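Local coordinates for protein cellulose 1,4-beta-cellobiosidase (Thermobifida fusca, PDB 4JJJ) that probably cleaves cellulose into cellobiose as a cellobiohydrolase, through the family 48 glycoside hydrolase catalytic domain that makes up this chain, at residues N173-Q176 / R180-V183. The protein carries 1 engineered substitution. Numbering follows the deposited sequence.
Sequences NTYQ and RESV. With CA (calcium ion), chain E; BGC (beta-D-glucopyranose), chain D; BGC (beta-D-glucopyranose), chain B; BGC (beta-D-glucopyranose), chain C.
In the substrate tunnel of this (α/α)6 family 48 domain, the loop joining strands 170-173 and 189-190 doubles back, and Glu181 reaches across to the backbone of Gln176. Glu181 OE1 accepts Gln176 N at 2.8 Å, nearly straight at 173°, through the syn lone pair. A glutamate suits this place because its chain, extended with CG anti to the backbone N (chi1 -179°), is long enough to bring two acceptor oxygens to the other segment; one water donates to both Glu181 OE2 and Thr174 O, and OE2 also forms a salt bridge with Arg177. The Tyr175 ring is set between the backbone of residues 181-183 and the glycan: CD2 is 3.6 Å from C3 of the chain C glucose, while the ring edge meets that backbone, CE1 lying 3.7 Å from Val183 N. Its hydroxyl, hydrogen-bonded to Ala41 O, rests 3.2 Å from Val183 CB. A leucine here would probably leave Ala41 O without this partner and open a gap between the sugar and Val183. The two amide side chains suit sugar hydroxyls: Asn173 donates from ND2 to O3 of the chain D glucose (2.9 Å) and accepts from its O2 through OD1, whereas Gln176, bent at chi2 (-81°), gives NE2 to both Tyr175 O and O6 of the chain B glucose (2.9 Å). Arg180 O binds calcium at 2.4 Å, together with Glu185, Asp408, Glu560 and two waters.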
loop_
_atom_site.group_PDB
_atom_site.type_symbol
_atom_site.label_atom_id
_atom_site.label_comp_id
_atom_site.label_asym_id
_atom_site.label_seq_id
_atom_site.Cartn_x
_atom_site.Cartn_y
_atom_site.Cartn_z
ATOM N N ASN A 173 -3.676 -8.518 -11.082
ATOM C CA ASN A 173 -3.061 -8.809 -9.805
ATOM C C ASN A 173 -1.831 -9.641 -10.056
ATOM O O ASN A 173 -1.610 -10.128 -11.189
ATOM C CB ASN A 173 -4.068 -9.454 -8.841
ATOM C CG ASN A 173 -3.655 -9.450 -7.427
ATOM O OD1 ASN A 173 -2.795 -8.719 -6.965
ATOM N ND2 ASN A 173 -4.330 -10.322 -6.671
ATOM N N THR A 174 -0.977 -9.704 -9.068
ATOM C CA THR A 174 0.314 -10.396 -9.151
ATOM C C THR A 174 0.462 -11.288 -7.895
ATOM O O THR A 174 0.274 -12.495 -7.987
ATOM C CB THR A 174 1.446 -9.420 -9.295
ATOM O OG1 THR A 174 1.393 -8.497 -8.168
ATOM C CG2 THR A 174 1.395 -8.637 -10.627
ATOM N N TYR A 175 0.767 -10.728 -6.733
ATOM C CA TYR A 175 0.985 -11.555 -5.540
ATOM C C TYR A 175 -0.168 -12.457 -5.231
ATOM O O TYR A 175 -1.310 -12.020 -5.081
ATOM C CB TYR A 175 1.281 -10.607 -4.338
ATOM C CG TYR A 175 2.387 -9.659 -4.609
ATOM C CD1 TYR A 175 3.669 -10.059 -4.549
ATOM C CD2 TYR A 175 2.093 -8.356 -4.925
ATOM C CE1 TYR A 175 4.715 -9.206 -4.932
ATOM C CE2 TYR A 175 3.092 -7.459 -5.294
ATOM C CZ TYR A 175 4.396 -7.857 -5.244
ATOM O OH TYR A 175 5.493 -7.060 -5.532
ATOM N N GLN A 176 0.205 -13.739 -5.066
ATOM C CA GLN A 176 -0.733 -14.803 -4.752
ATOM C C GLN A 176 -0.146 -15.944 -3.901
ATOM O O GLN A 176 -0.935 -16.722 -3.295
ATOM C CB GLN A 176 -1.379 -15.520 -5.958
ATOM C CG GLN A 176 -2.211 -14.722 -6.875
ATOM C CD GLN A 176 -3.603 -14.510 -6.338
ATOM O OE1 GLN A 176 -4.527 -15.393 -6.475
ATOM N NE2 GLN A 176 -3.810 -13.384 -5.707
ATOM N N ARG A 180 7.060 -15.740 0.541
ATOM C CA ARG A 180 8.345 -15.851 -0.100
ATOM C C ARG A 180 8.228 -15.516 -1.546
ATOM O O ARG A 180 9.184 -15.630 -2.257
ATOM C CB ARG A 180 8.903 -17.290 0.135
ATOM C CG ARG A 180 9.472 -17.424 1.539
ATOM C CD ARG A 180 10.288 -18.711 1.695
ATOM N NE ARG A 180 11.470 -18.735 0.886
ATOM C CZ ARG A 180 12.369 -19.728 0.915
ATOM N NH1 ARG A 180 12.196 -20.765 1.755
ATOM N NH2 ARG A 180 13.427 -19.696 0.111
ATOM N N GLU A 181 7.051 -15.135 -1.992
ATOM C CA GLU A 181 6.897 -14.804 -3.424
ATOM C C GLU A 181 7.182 -13.269 -3.548
ATOM O O GLU A 181 6.296 -12.454 -3.251
ATOM C CB GLU A 181 5.509 -15.152 -3.920
ATOM C CG GLU A 181 5.310 -14.858 -5.388
ATOM C CD GLU A 181 3.895 -14.894 -5.832
ATOM O OE1 GLU A 181 2.976 -14.329 -5.121
ATOM O OE2 GLU A 181 3.543 -15.610 -6.854
ATOM N N SER A 182 8.373 -12.922 -4.026
ATOM C CA SER A 182 8.734 -11.539 -4.273
ATOM C C SER A 182 8.111 -11.008 -5.594
ATOM O O SER A 182 7.446 -11.715 -6.352
ATOM C CB SER A 182 10.184 -11.478 -4.389
ATOM O OG SER A 182 10.657 -11.867 -5.702
ATOM N N VAL A 183 8.303 -9.692 -5.798
ATOM C CA VAL A 183 7.862 -9.006 -7.054
ATOM C C VAL A 183 8.394 -9.715 -8.272
ATOM O O VAL A 183 7.832 -9.668 -9.373
ATOM C CB VAL A 183 8.309 -7.522 -6.981
ATOM C CG1 VAL A 183 9.827 -7.416 -6.929
ATOM C CG2 VAL A 183 7.637 -6.703 -8.081
HETATM CA CA CA E . 11.405 -15.851 -3.042
HETATM C C2 BGC D . -2.734 -9.335 -3.357
HETATM C C3 BGC D . -3.665 -10.326 -2.759
HETATM C C4 BGC D . -2.969 -11.305 -1.798
HETATM C C5 BGC D . -2.144 -10.425 -0.824
HETATM C C6 BGC D . -1.461 -11.337 0.186
HETATM C C1 BGC D . -1.970 -8.628 -2.251
HETATM O O2 BGC D . -3.425 -8.424 -4.173
HETATM O O3 BGC D . -4.291 -10.954 -3.818
HETATM O O4 BGC D . -3.938 -12.005 -0.971
HETATM O O5 BGC D . -1.226 -9.555 -1.481
HETATM O O6 BGC D . -0.337 -11.945 -0.485
HETATM C C2 BGC B . -5.070 -13.954 -0.309
HETATM C C3 BGC B . -5.828 -15.171 -0.797
HETATM C C4 BGC B . -6.856 -14.827 -1.859
HETATM C C5 BGC B . -6.266 -13.968 -2.947
HETATM C C6 BGC B . -7.221 -13.418 -3.939
HETATM C C1 BGC B . -4.508 -13.192 -1.535
HETATM O O2 BGC B . -4.036 -14.269 0.615
HETATM O O3 BGC B . -6.477 -15.824 0.327
HETATM O O4 BGC B . -7.260 -16.118 -2.429
HETATM O O5 BGC B . -5.584 -12.810 -2.374
HETATM O O6 BGC B . -6.564 -12.720 -4.980
HETATM C C2 BGC C . 1.380 -5.167 -1.592
HETATM C C3 BGC C . 0.869 -6.507 -2.124
HETATM C C4 BGC C . -0.611 -6.574 -1.926
HETATM C C5 BGC C . -1.371 -5.422 -2.526
HETATM C C6 BGC C . -2.877 -5.466 -2.296
HETATM C C1 BGC C . 0.509 -4.082 -2.156
HETATM O O1 BGC C . 0.906 -2.819 -1.600
HETATM O O2 BGC C . 2.773 -4.925 -1.884
HETATM O O3 BGC C . 1.514 -7.535 -1.331
HETATM O O4 BGC C . -0.975 -7.734 -2.754
HETATM O O5 BGC C . -0.873 -4.223 -1.908
HETATM O O6 BGC C . -3.124 -5.556 -0.863
HETATM O O HOH W 1 1.665 -14.853 -8.790
HETATM O O HOH W 2 12.148 -16.334 -0.690
HETATM O O HOH W 3 10.855 -18.122 -3.214
#